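Local coordinates for protein Crov588 (Cafeteriavirus, PDB 6NYR) that is of unknown function but folds into a circular leucine-rich-repeat protein built from many consecutive FNIP repeats, at residues A[239-244]-A[260-265]; A[281-286]-A[303-308]; A[461-466]-A[482-487]. One frame throughout, in Å; residues are numbered along the deposited sequence.

Interaction 1. Residues A[239-244]-A[260-265]; sequences NFNQQI and RNFNQQ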
loop_
_atom_site.group_PDB
_atom_site.type_symbol
_atom_site.label_atom_id
_atom_site.label_comp_id
_atom_site.label_asym_id
_atom_site.label_seq_id
_atom_site.Cartn_x
_atom_site.Cartn_y
_atom_site.Cartn_z
ATOM N N ASN A 239 -14.273 -23.944 -2.621
ATOM C CA ASN A 239 -14.744 -25.240 -3.081
ATOM C C ASN A 239 -16.125 -25.223 -3.725
ATOM O O ASN A 239 -16.546 -26.255 -4.260
ATOM C CB ASN A 239 -14.773 -26.228 -1.909
ATOM C CG ASN A 239 -13.390 -26.658 -1.470
ATOM O OD1 ASN A 239 -12.383 -26.227 -2.031
ATOM N ND2 ASN A 239 -13.332 -27.497 -0.440
ATOM N N PHE A 240 -16.852 -24.109 -3.677
ATOM C CA PHE A 240 -18.192 -24.112 -4.249
ATOM C C PHE A 240 -18.130 -24.432 -5.739
ATOM O O PHE A 240 -17.471 -23.723 -6.507
ATOM C CB PHE A 240 -18.897 -22.779 -4.051
ATOM C CG PHE A 240 -20.221 -22.708 -4.761
ATOM C CD1 PHE A 240 -21.358 -23.254 -4.194
ATOM C CD2 PHE A 240 -20.317 -22.133 -6.020
ATOM C CE1 PHE A 240 -22.573 -23.203 -4.858
ATOM C CE2 PHE A 240 -21.523 -22.081 -6.685
ATOM C CZ PHE A 240 -22.655 -22.618 -6.102
ATOM N N ASN A 241 -18.832 -25.484 -6.150
ATOM C CA ASN A 241 -18.836 -25.911 -7.542
ATOM C C ASN A 241 -20.143 -26.649 -7.844
ATOM O O ASN A 241 -20.166 -27.826 -8.205
ATOM C CB ASN A 241 -17.622 -26.788 -7.841
ATOM C CG ASN A 241 -17.374 -26.958 -9.331
ATOM O OD1 ASN A 241 -17.859 -26.167 -10.144
ATOM N ND2 ASN A 241 -16.623 -27.994 -9.697
ATOM N N GLN A 242 -21.266 -25.957 -7.690
ATOM C CA GLN A 242 -22.575 -26.512 -8.000
ATOM C C GLN A 242 -23.211 -25.722 -9.135
ATOM O O GLN A 242 -22.944 -24.529 -9.304
ATOM C CB GLN A 242 -23.511 -26.481 -6.783
ATOM C CG GLN A 242 -23.033 -27.325 -5.627
ATOM C CD GLN A 242 -23.005 -28.797 -5.970
ATOM O OE1 GLN A 242 -23.950 -29.328 -6.560
ATOM N NE2 GLN A 242 -21.910 -29.463 -5.622
ATOM N N GLN A 243 -24.058 -26.392 -9.912
ATOM C CA GLN A 243 -24.761 -25.705 -10.985
ATOM C C GLN A 243 -25.769 -24.699 -10.445
ATOM O O GLN A 243 -26.470 -24.954 -9.461
ATOM C CB GLN A 243 -25.474 -26.686 -11.914
ATOM C CG GLN A 243 -24.618 -27.124 -13.078
ATOM C CD GLN A 243 -25.449 -27.523 -14.286
ATOM O OE1 GLN A 243 -26.677 -27.600 -14.212
ATOM N NE2 GLN A 243 -24.786 -27.718 -15.420
ATOM N N ILE A 244 -25.840 -23.557 -11.118
ATOM C CA ILE A 244 -26.783 -22.491 -10.809
ATOM C C ILE A 244 -27.774 -22.433 -11.961
ATOM O O ILE A 244 -27.419 -22.053 -13.084
ATOM C CB ILE A 244 -26.078 -21.144 -10.614
ATOM C CG1 ILE A 244 -25.026 -21.278 -9.518
ATOM C CG2 ILE A 244 -27.094 -20.069 -10.262
ATOM C CD1 ILE A 244 -24.230 -20.019 -9.269
ATOM N N ARG A 260 -12.268 -20.500 -6.247
ATOM C CA ARG A 260 -11.325 -21.251 -7.070
ATOM C C ARG A 260 -12.018 -22.288 -7.948
ATOM O O ARG A 260 -11.807 -22.324 -9.166
ATOM C CB ARG A 260 -10.283 -21.922 -6.170
ATOM C CG ARG A 260 -9.289 -22.795 -6.922
ATOM C CD ARG A 260 -8.139 -23.240 -6.027
ATOM N NE ARG A 260 -7.173 -24.049 -6.763
ATOM C CZ ARG A 260 -7.319 -25.349 -7.005
ATOM N NH1 ARG A 260 -8.391 -25.990 -6.567
ATOM N NH2 ARG A 260 -6.392 -26.005 -7.683
ATOM N N ASN A 261 -12.855 -23.137 -7.351
ATOM C CA ASN A 261 -13.226 -24.392 -7.987
ATOM C C ASN A 261 -14.472 -24.323 -8.863
ATOM O O ASN A 261 -14.766 -25.305 -9.554
ATOM C CB ASN A 261 -13.448 -25.475 -6.918
ATOM C CG ASN A 261 -12.163 -25.916 -6.243
ATOM O OD1 ASN A 261 -11.068 -25.454 -6.586
ATOM N ND2 ASN A 261 -12.290 -26.812 -5.269
ATOM N N PHE A 262 -15.220 -23.225 -8.858
ATOM C CA PHE A 262 -16.431 -23.192 -9.666
ATOM C C PHE A 262 -16.083 -23.345 -11.143
ATOM O O PHE A 262 -15.324 -22.545 -11.696
ATOM C CB PHE A 262 -17.208 -21.902 -9.460
ATOM C CG PHE A 262 -18.426 -21.800 -10.331
ATOM C CD1 PHE A 262 -19.631 -22.351 -9.926
ATOM C CD2 PHE A 262 -18.363 -21.184 -11.567
ATOM C CE1 PHE A 262 -20.755 -22.265 -10.726
ATOM C CE2 PHE A 262 -19.480 -21.098 -12.374
ATOM C CZ PHE A 262 -20.679 -21.638 -11.952
ATOM N N ASN A 263 -16.660 -24.354 -11.788
ATOM C CA ASN A 263 -16.378 -24.644 -13.185
ATOM C C ASN A 263 -17.604 -25.307 -13.815
ATOM O O ASN A 263 -17.555 -26.390 -14.383
ATOM C CB ASN A 263 -15.138 -25.529 -13.297
ATOM C CG ASN A 263 -14.612 -25.609 -14.717
ATOM O OD1 ASN A 263 -14.997 -24.815 -15.581
ATOM N ND2 ASN A 263 -13.724 -26.559 -14.968
ATOM N N GLN A 264 -18.748 -24.634 -13.716
ATOM C CA GLN A 264 -20.004 -25.130 -14.257
ATOM C C GLN A 264 -20.455 -24.270 -15.431
ATOM O O GLN A 264 -20.131 -23.082 -15.515
ATOM C CB GLN A 264 -21.107 -25.133 -13.191
ATOM C CG GLN A 264 -20.831 -26.053 -12.019
ATOM C CD GLN A 264 -20.735 -27.510 -12.429
ATOM O OE1 GLN A 264 -21.517 -27.995 -13.255
ATOM N NE2 GLN A 264 -19.768 -28.216 -11.859
ATOM N N GLN A 265 -21.187 -24.890 -16.351
ATOM C CA GLN A 265 -21.786 -24.150 -17.451
ATOM C C GLN A 265 -22.838 -23.185 -16.917
ATOM O O GLN A 265 -23.583 -23.508 -15.986
ATOM C CB GLN A 265 -22.429 -25.108 -18.450
ATOM C CG GLN A 265 -21.469 -26.030 -19.176
ATOM C CD GLN A 265 -22.197 -27.137 -19.918
ATOM O OE1 GLN A 265 -23.430 -27.187 -19.921
ATOM N NE2 GLN A 265 -21.441 -28.023 -20.558
HETATM O O HOH W 1 -22.110 -28.026 -16.145
#

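Interaction 2. Residues A[281-286]-A[303-308]; sequences GNNFNQ and GNNFNQ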
loop_
_atom_site.group_PDB
_atom_site.type_symbol
_atom_site.label_atom_id
_atom_site.label_comp_id
_atom_site.label_asym_id
_atom_site.label_seq_id
_atom_site.Cartn_x
_atom_site.Cartn_y
_atom_site.Cartn_z
ATOM N N GLY A 281 -13.340 -17.430 -10.596
ATOM C CA GLY A 281 -12.226 -17.996 -9.871
ATOM C C GLY A 281 -11.236 -18.669 -10.802
ATOM O O GLY A 281 -11.377 -18.666 -12.023
ATOM N N ASN A 282 -10.216 -19.271 -10.189
ATOM C CA ASN A 282 -9.090 -19.792 -10.956
ATOM C C ASN A 282 -9.533 -20.809 -12.003
ATOM O O ASN A 282 -9.045 -20.785 -13.139
ATOM C CB ASN A 282 -8.064 -20.421 -10.010
ATOM C CG ASN A 282 -6.683 -20.507 -10.626
ATOM O OD1 ASN A 282 -6.472 -21.220 -11.605
ATOM N ND2 ASN A 282 -5.730 -19.790 -10.042
ATOM N N ASN A 283 -10.465 -21.698 -11.651
ATOM C CA ASN A 283 -10.713 -22.873 -12.472
ATOM C C ASN A 283 -11.811 -22.710 -13.510
ATOM O O ASN A 283 -11.969 -23.604 -14.349
ATOM C CB ASN A 283 -11.098 -24.085 -11.612
ATOM C CG ASN A 283 -9.953 -24.613 -10.797
ATOM O OD1 ASN A 283 -8.814 -24.168 -10.940
ATOM N ND2 ASN A 283 -10.242 -25.580 -9.937
ATOM N N PHE A 284 -12.592 -21.635 -13.473
ATOM C CA PHE A 284 -13.691 -21.524 -14.420
ATOM C C PHE A 284 -13.158 -21.525 -15.847
ATOM O O PHE A 284 -12.312 -20.699 -16.205
ATOM C CB PHE A 284 -14.510 -20.265 -14.172
ATOM C CG PHE A 284 -15.626 -20.083 -15.161
ATOM C CD1 PHE A 284 -16.824 -20.764 -15.006
ATOM C CD2 PHE A 284 -15.476 -19.238 -16.248
ATOM C CE1 PHE A 284 -17.849 -20.605 -15.917
ATOM C CE2 PHE A 284 -16.500 -19.076 -17.162
ATOM C CZ PHE A 284 -17.686 -19.761 -16.994
ATOM N N ASN A 285 -13.669 -22.439 -16.664
ATOM C CA ASN A 285 -13.190 -22.593 -18.032
ATOM C C ASN A 285 -14.306 -23.179 -18.898
ATOM O O ASN A 285 -14.117 -24.145 -19.638
ATOM C CB ASN A 285 -11.926 -23.455 -18.061
ATOM C CG ASN A 285 -11.180 -23.341 -19.375
ATOM O OD1 ASN A 285 -11.447 -22.437 -20.172
ATOM N ND2 ASN A 285 -10.230 -24.241 -19.603
ATOM N N GLN A 286 -15.492 -22.590 -18.806
ATOM C CA GLN A 286 -16.651 -22.999 -19.584
ATOM C C GLN A 286 -16.977 -21.947 -20.635
ATOM O O GLN A 286 -16.761 -20.748 -20.430
ATOM C CB GLN A 286 -17.866 -23.218 -18.678
ATOM C CG GLN A 286 -17.709 -24.329 -17.645
ATOM C CD GLN A 286 -17.454 -25.684 -18.280
ATOM O OE1 GLN A 286 -18.097 -26.049 -19.262
ATOM N NE2 GLN A 286 -16.519 -26.437 -17.718
ATOM N N GLY A 303 -10.785 -15.842 -14.441
ATOM C CA GLY A 303 -9.750 -16.505 -13.677
ATOM C C GLY A 303 -8.638 -17.050 -14.561
ATOM O O GLY A 303 -8.711 -17.029 -15.787
ATOM N N ASN A 304 -7.611 -17.596 -13.906
ATOM C CA ASN A 304 -6.372 -17.914 -14.611
ATOM C C ASN A 304 -6.562 -19.019 -15.642
ATOM O O ASN A 304 -5.827 -19.058 -16.633
ATOM C CB ASN A 304 -5.280 -18.288 -13.607
ATOM C CG ASN A 304 -4.716 -17.074 -12.886
ATOM O OD1 ASN A 304 -4.548 -16.008 -13.486
ATOM N ND2 ASN A 304 -4.412 -17.230 -11.602
ATOM N N ASN A 305 -7.526 -19.921 -15.444
ATOM C CA ASN A 305 -7.696 -21.039 -16.364
ATOM C C ASN A 305 -8.656 -20.761 -17.516
ATOM O O ASN A 305 -8.676 -21.535 -18.482
ATOM C CB ASN A 305 -8.199 -22.286 -15.625
ATOM C CG ASN A 305 -7.164 -22.880 -14.708
ATOM O OD1 ASN A 305 -6.057 -22.356 -14.576
ATOM N ND2 ASN A 305 -7.518 -23.985 -14.055
ATOM N N PHE A 306 -9.449 -19.694 -17.457
ATOM C CA PHE A 306 -10.429 -19.463 -18.512
ATOM C C PHE A 306 -9.740 -19.310 -19.862
ATOM O O PHE A 306 -8.829 -18.493 -20.017
ATOM C CB PHE A 306 -11.265 -18.219 -18.227
ATOM C CG PHE A 306 -12.260 -17.914 -19.306
ATOM C CD1 PHE A 306 -13.487 -18.557 -19.333
ATOM C CD2 PHE A 306 -11.965 -16.998 -20.305
ATOM C CE1 PHE A 306 -14.402 -18.290 -20.327
ATOM C CE2 PHE A 306 -12.880 -16.727 -21.303
ATOM C CZ PHE A 306 -14.101 -17.372 -21.313
ATOM N N ASN A 307 -10.190 -20.087 -20.848
ATOM C CA ASN A 307 -9.587 -20.035 -22.173
ATOM C C ASN A 307 -10.567 -20.529 -23.230
ATOM O O ASN A 307 -10.200 -21.314 -24.109
ATOM C CB ASN A 307 -8.300 -20.866 -22.209
ATOM C CG ASN A 307 -7.470 -20.607 -23.458
ATOM O OD1 ASN A 307 -7.671 -19.614 -24.155
ATOM N ND2 ASN A 307 -6.526 -21.501 -23.739
ATOM N N GLN A 308 -11.811 -20.072 -23.155
ATOM C CA GLN A 308 -12.835 -20.409 -24.135
ATOM C C GLN A 308 -13.082 -19.213 -25.043
ATOM O O GLN A 308 -13.035 -18.059 -24.599
ATOM C CB GLN A 308 -14.129 -20.847 -23.450
ATOM C CG GLN A 308 -13.948 -22.078 -22.578
ATOM C CD GLN A 308 -13.511 -23.299 -23.374
ATOM O OE1 GLN A 308 -14.138 -23.667 -24.370
ATOM N NE2 GLN A 308 -12.421 -23.923 -22.945
#

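Interaction 3. Residues A[461-466]-A[482-487]; sequences NQKITE and FNQKII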
loop_
_atom_site.group_PDB
_atom_site.type_symbol
_atom_site.label_atom_id
_atom_site.label_comp_id
_atom_site.label_asym_id
_atom_site.label_seq_id
_atom_site.Cartn_x
_atom_site.Cartn_y
_atom_site.Cartn_z
ATOM N N ASN A 461 22.475 2.419 -22.938
ATOM C CA ASN A 461 23.809 2.987 -22.770
ATOM C C ASN A 461 24.273 3.600 -24.091
ATOM O O ASN A 461 25.389 3.363 -24.558
ATOM C CB ASN A 461 24.786 1.922 -22.269
ATOM C CG ASN A 461 26.136 2.494 -21.895
ATOM O OD1 ASN A 461 26.258 3.678 -21.592
ATOM N ND2 ASN A 461 27.161 1.651 -21.916
ATOM N N GLN A 462 23.417 4.419 -24.697
ATOM C CA GLN A 462 23.732 5.112 -25.936
ATOM C C GLN A 462 23.943 6.596 -25.666
ATOM O O GLN A 462 23.427 7.151 -24.690
ATOM C CB GLN A 462 22.619 4.939 -26.976
ATOM C CG GLN A 462 22.331 3.505 -27.384
ATOM C CD GLN A 462 23.516 2.838 -28.052
ATOM O OE1 GLN A 462 24.337 3.496 -28.692
ATOM N NE2 GLN A 462 23.602 1.520 -27.915
ATOM N N LYS A 463 24.715 7.233 -26.543
ATOM C CA LYS A 463 24.946 8.663 -26.431
ATOM C C LYS A 463 23.637 9.431 -26.594
ATOM O O LYS A 463 22.728 9.012 -27.316
ATOM C CB LYS A 463 25.942 9.133 -27.492
ATOM C CG LYS A 463 27.344 8.579 -27.364
ATOM C CD LYS A 463 28.230 9.155 -28.470
ATOM C CE LYS A 463 29.666 8.676 -28.343
ATOM N NZ LYS A 463 29.766 7.196 -28.260
ATOM N N ILE A 464 23.559 10.573 -25.920
ATOM C CA ILE A 464 22.453 11.514 -26.065
ATOM C C ILE A 464 23.072 12.830 -26.517
ATOM O O ILE A 464 23.740 13.511 -25.730
ATOM C CB ILE A 464 21.659 11.695 -24.764
ATOM C CG1 ILE A 464 21.231 10.340 -24.205
ATOM C CG2 ILE A 464 20.449 12.588 -25.010
ATOM C CD1 ILE A 464 20.513 10.419 -22.868
ATOM N N THR A 465 22.849 13.195 -27.776
ATOM C CA THR A 465 23.435 14.387 -28.364
ATOM C C THR A 465 22.415 15.524 -28.345
ATOM O O THR A 465 21.397 15.476 -27.651
ATOM C CB THR A 465 23.952 14.067 -29.763
ATOM O OG1 THR A 465 22.899 13.511 -30.558
ATOM C CG2 THR A 465 25.102 13.051 -29.682
ATOM N N GLU A 466 22.696 16.578 -29.109
ATOM C CA GLU A 466 21.930 17.814 -28.998
ATOM C C GLU A 466 20.524 17.679 -29.575
ATOM O O GLU A 466 20.266 16.883 -30.480
ATOM C CB GLU A 466 22.650 18.956 -29.720
ATOM C CG GLU A 466 24.025 19.284 -29.183
ATOM C CD GLU A 466 24.571 20.588 -29.745
ATOM O OE1 GLU A 466 23.803 21.569 -29.837
ATOM O OE2 GLU A 466 25.769 20.628 -30.103
ATOM N N PHE A 482 23.767 3.039 -18.024
ATOM C CA PHE A 482 24.087 4.271 -18.728
ATOM C C PHE A 482 25.389 4.860 -18.203
ATOM O O PHE A 482 25.522 5.122 -17.002
ATOM C CB PHE A 482 22.975 5.302 -18.592
ATOM C CG PHE A 482 23.273 6.575 -19.326
ATOM C CD1 PHE A 482 23.077 6.659 -20.693
ATOM C CD2 PHE A 482 23.780 7.679 -18.656
ATOM C CE1 PHE A 482 23.367 7.821 -21.376
ATOM C CE2 PHE A 482 24.065 8.842 -19.335
ATOM C CZ PHE A 482 23.859 8.913 -20.696
ATOM N N ASN A 483 26.343 5.079 -19.103
ATOM C CA ASN A 483 27.639 5.632 -18.732
ATOM C C ASN A 483 28.249 6.356 -19.935
ATOM O O ASN A 483 29.354 6.062 -20.390
ATOM C CB ASN A 483 28.553 4.524 -18.213
ATOM C CG ASN A 483 29.790 5.062 -17.526
ATOM O OD1 ASN A 483 29.838 6.227 -17.129
ATOM N ND2 ASN A 483 30.803 4.215 -17.381
ATOM N N GLN A 484 27.517 7.336 -20.465
ATOM C CA GLN A 484 27.992 8.164 -21.563
ATOM C C GLN A 484 28.120 9.609 -21.098
ATOM O O GLN A 484 27.406 10.055 -20.192
ATOM C CB GLN A 484 27.051 8.090 -22.781
ATOM C CG GLN A 484 26.837 6.682 -23.333
ATOM C CD GLN A 484 28.123 6.002 -23.778
ATOM O OE1 GLN A 484 28.982 6.618 -24.408
ATOM N NE2 GLN A 484 28.257 4.722 -23.448
ATOM N N LYS A 485 29.057 10.328 -21.714
ATOM C CA LYS A 485 29.235 11.745 -21.430
ATOM C C LYS A 485 27.955 12.521 -21.726
ATOM O O LYS A 485 27.294 12.294 -22.742
ATOM C CB LYS A 485 30.375 12.309 -22.280
ATOM C CG LYS A 485 31.779 11.948 -21.826
ATOM C CD LYS A 485 32.803 12.482 -22.832
ATOM C CE LYS A 485 34.230 12.304 -22.340
ATOM N NZ LYS A 485 34.666 10.879 -22.339
ATOM N N ILE A 486 27.604 13.438 -20.824
ATOM C CA ILE A 486 26.506 14.384 -21.027
ATOM C C ILE A 486 27.107 15.764 -21.269
ATOM O O ILE A 486 27.843 16.290 -20.425
ATOM C CB ILE A 486 25.523 14.388 -19.846
ATOM C CG1 ILE A 486 25.097 12.950 -19.546
ATOM C CG2 ILE A 486 24.334 15.276 -20.164
ATOM C CD1 ILE A 486 23.955 12.817 -18.557
ATOM N N ILE A 487 26.791 16.343 -22.422
ATOM C CA ILE A 487 27.484 17.513 -22.938
ATOM C C ILE A 487 26.571 18.736 -22.865
ATOM O O ILE A 487 25.385 18.646 -22.548
ATOM C CB ILE A 487 27.962 17.277 -24.387
ATOM C CG1 ILE A 487 28.841 16.021 -24.458
ATOM C CG2 ILE A 487 28.721 18.464 -24.950
ATOM C CD1 ILE A 487 30.007 16.026 -23.480
HETATM O O HOH W 2 25.576 14.244 -24.240
#

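Interaction 1. Residues A[239-244]-A[260-265]
Asn-241 carries most of the polar contact of segment 239-244 with segment 260-265, and it can be followed outward atom by atom. Its CB lies 3.6 Å from Asn-261 O. CG, set trans to the residue's own nitrogen (chi1 -165°), then reaches toward segment 260-265 and stands 3.1 Å from that same Asn-261 O. At the tip, OD1 accepts the backbone N-H of Asn-263, with N and OD1 2.7 Å apart and 157° at the hydrogen; the donor sits well above the carbonyl plane, 44° out of it, and not on a lone pair. Gln-264, bent at chi2, crosses the asparagine at about a right angle and brings NE2 to 3.3 Å from Asn-241 OD1, a weak second bond. The other branch, ND2, approaches Asn-261 O at an angle too poor for a hydrogen bond.

Gln-264 OE1 turns instead to Gln-243, touching its CG at 3.2 Å, and a water joins OE1 to Gln-243 NE2 and Gln-265 N. On the buried side the Phe-240 and Phe-262 side chains run alongside each other, CE2 of the first 3.8 Å from CD1 of the second, while Gln-242 O meets the edge of the Phe-262 ring.

Asn-219 OD1 binds Asn-241 N, and Asn-263 OD1 bonds in turn to the next loop, which places this contact in a run of equivalent asparagines along the solenoid. The two segments leave the neighbouring parallel strands 233-235 and 255-257, and the second leads on toward strand 277-279.

Interaction 2. Residues A[281-286]-A[303-308]
Asn-285 and Asn-282 of segment 281-286 supply the acceptors that hold segment 303-308. Asn-285 OD1 takes two donors, Asn-307 N at 2.7 Å (146° at the hydrogen) and Gln-308 NE2 at 3.3 Å (162°). Both stand above the carbonyl plane of the asparagine, on opposite faces of it, so the oxygen is clasped between them, and OD1 itself lies almost in the amide plane of Gln-308. The backbone oxygen of Asn-282 receives Asn-305 N at 2.9 Å, a further bond between the loops. Beside it, Gly-303 CA directs a nearly straight C-H...O contact at Gly-281 O, 3.2 Å away.

Phe-284 and Phe-306 form the apolar counterpart. Their rings are almost coplanar, 3° apart, and meet rim to rim with centroids 5.9 Å apart, neither lying over the other; CD2 of Phe-284 comes to 3.7 Å from CD1 of Phe-306. The edge of the Phe-306 ring also receives Gln-286 O, 3.4 Å from CE1.

A second shell positions these groups. The type I beta turn from Gly-303 to Phe-306, closed by Phe-306 N bonding Gly-303 O, presents Asn-305 N to its acceptor. Gln-308 is bent at chi2, which brings NE2 to one face of the Asn-285 amide, while Asn-263 OD1 binds both Asn-285 N and Gln-286 NE2. Phe-280 stacks on Phe-284 and Phe-302 on Phe-306, and Asn-305 OD1 bonds a glycerol that probably came from the crystallisation liquor.

Asn-285 is thus bonded to the preceding loop through its backbone N and to the following one through OD1, which accepts two hydrogen bonds and should thereby resist rotation of the amide.

Interaction 3. Residues A[461-466]-A[482-487]
Asn-461 and Gln-484 make the tight end of this contact. OD1 of Asn-461 accepts Gln-484 NE2 at 2.9 Å along a nearly straight bond (165° at the hydrogen) and also Asn-483 N, likewise 2.9 Å away. The two donors come from opposite faces of the carboxamide, each well above its plane. Gln-484 arrives crosswise, its amide plane turned 47° from that of Asn-461, after a bend at chi2 (-59°) that turns the amide toward Asn-461. Close by, Gln-462 O lies at the edge of the Phe-482 ring, 3.4 Å from CE1, and Ile-464 CD1 touches the same carbon at 4.1 Å, adding an apolar contact on the buried side.

Both segments are loops of successive coils in the leucine-rich-repeat solenoid, following strands 453-455 and 475-477. The asparagine pattern continues both ways: Asn-439 OD1 binds Asn-461 N, and Asn-483 OD1 binds Asn-505 N and Gln-506 NE2.

Farther along, the segments spread, and the alpha carbons of Ile-464 and Ile-486 are 7.1 Å apart. Here a water donates to Lys-485 O and accepts from Ile-487 N, which it meets at 3.0 Å; its link across to Ile-464 O is modelled doubtfully short. On the solvent side the exposed Lys-463 merely skirts Gln-484, its CG 3.9 Å from OE1.

Interactions 1, 2 and 3 follow one another along the chain without overlapping, each joining loops that leave two successive parallel strands of the solenoid. Interactions 1 and 2 are direct neighbours, with centres about 11 Å apart: segment 260-265 is joined to segment 281-286 by, among other contacts, a probable hydrogen bond from Asn-283 N to Arg-260 O, 2.9 Å long. Interaction 3 lies farther round the ring, its centre about 58 Å from that of interaction 1 and about 48 Å from that of interaction 2, with no touch. Recurrence of nearly the same asparagine-glutamine geometry at such separations is consistent with one coil-to-coil arrangement being reused along the circular structure.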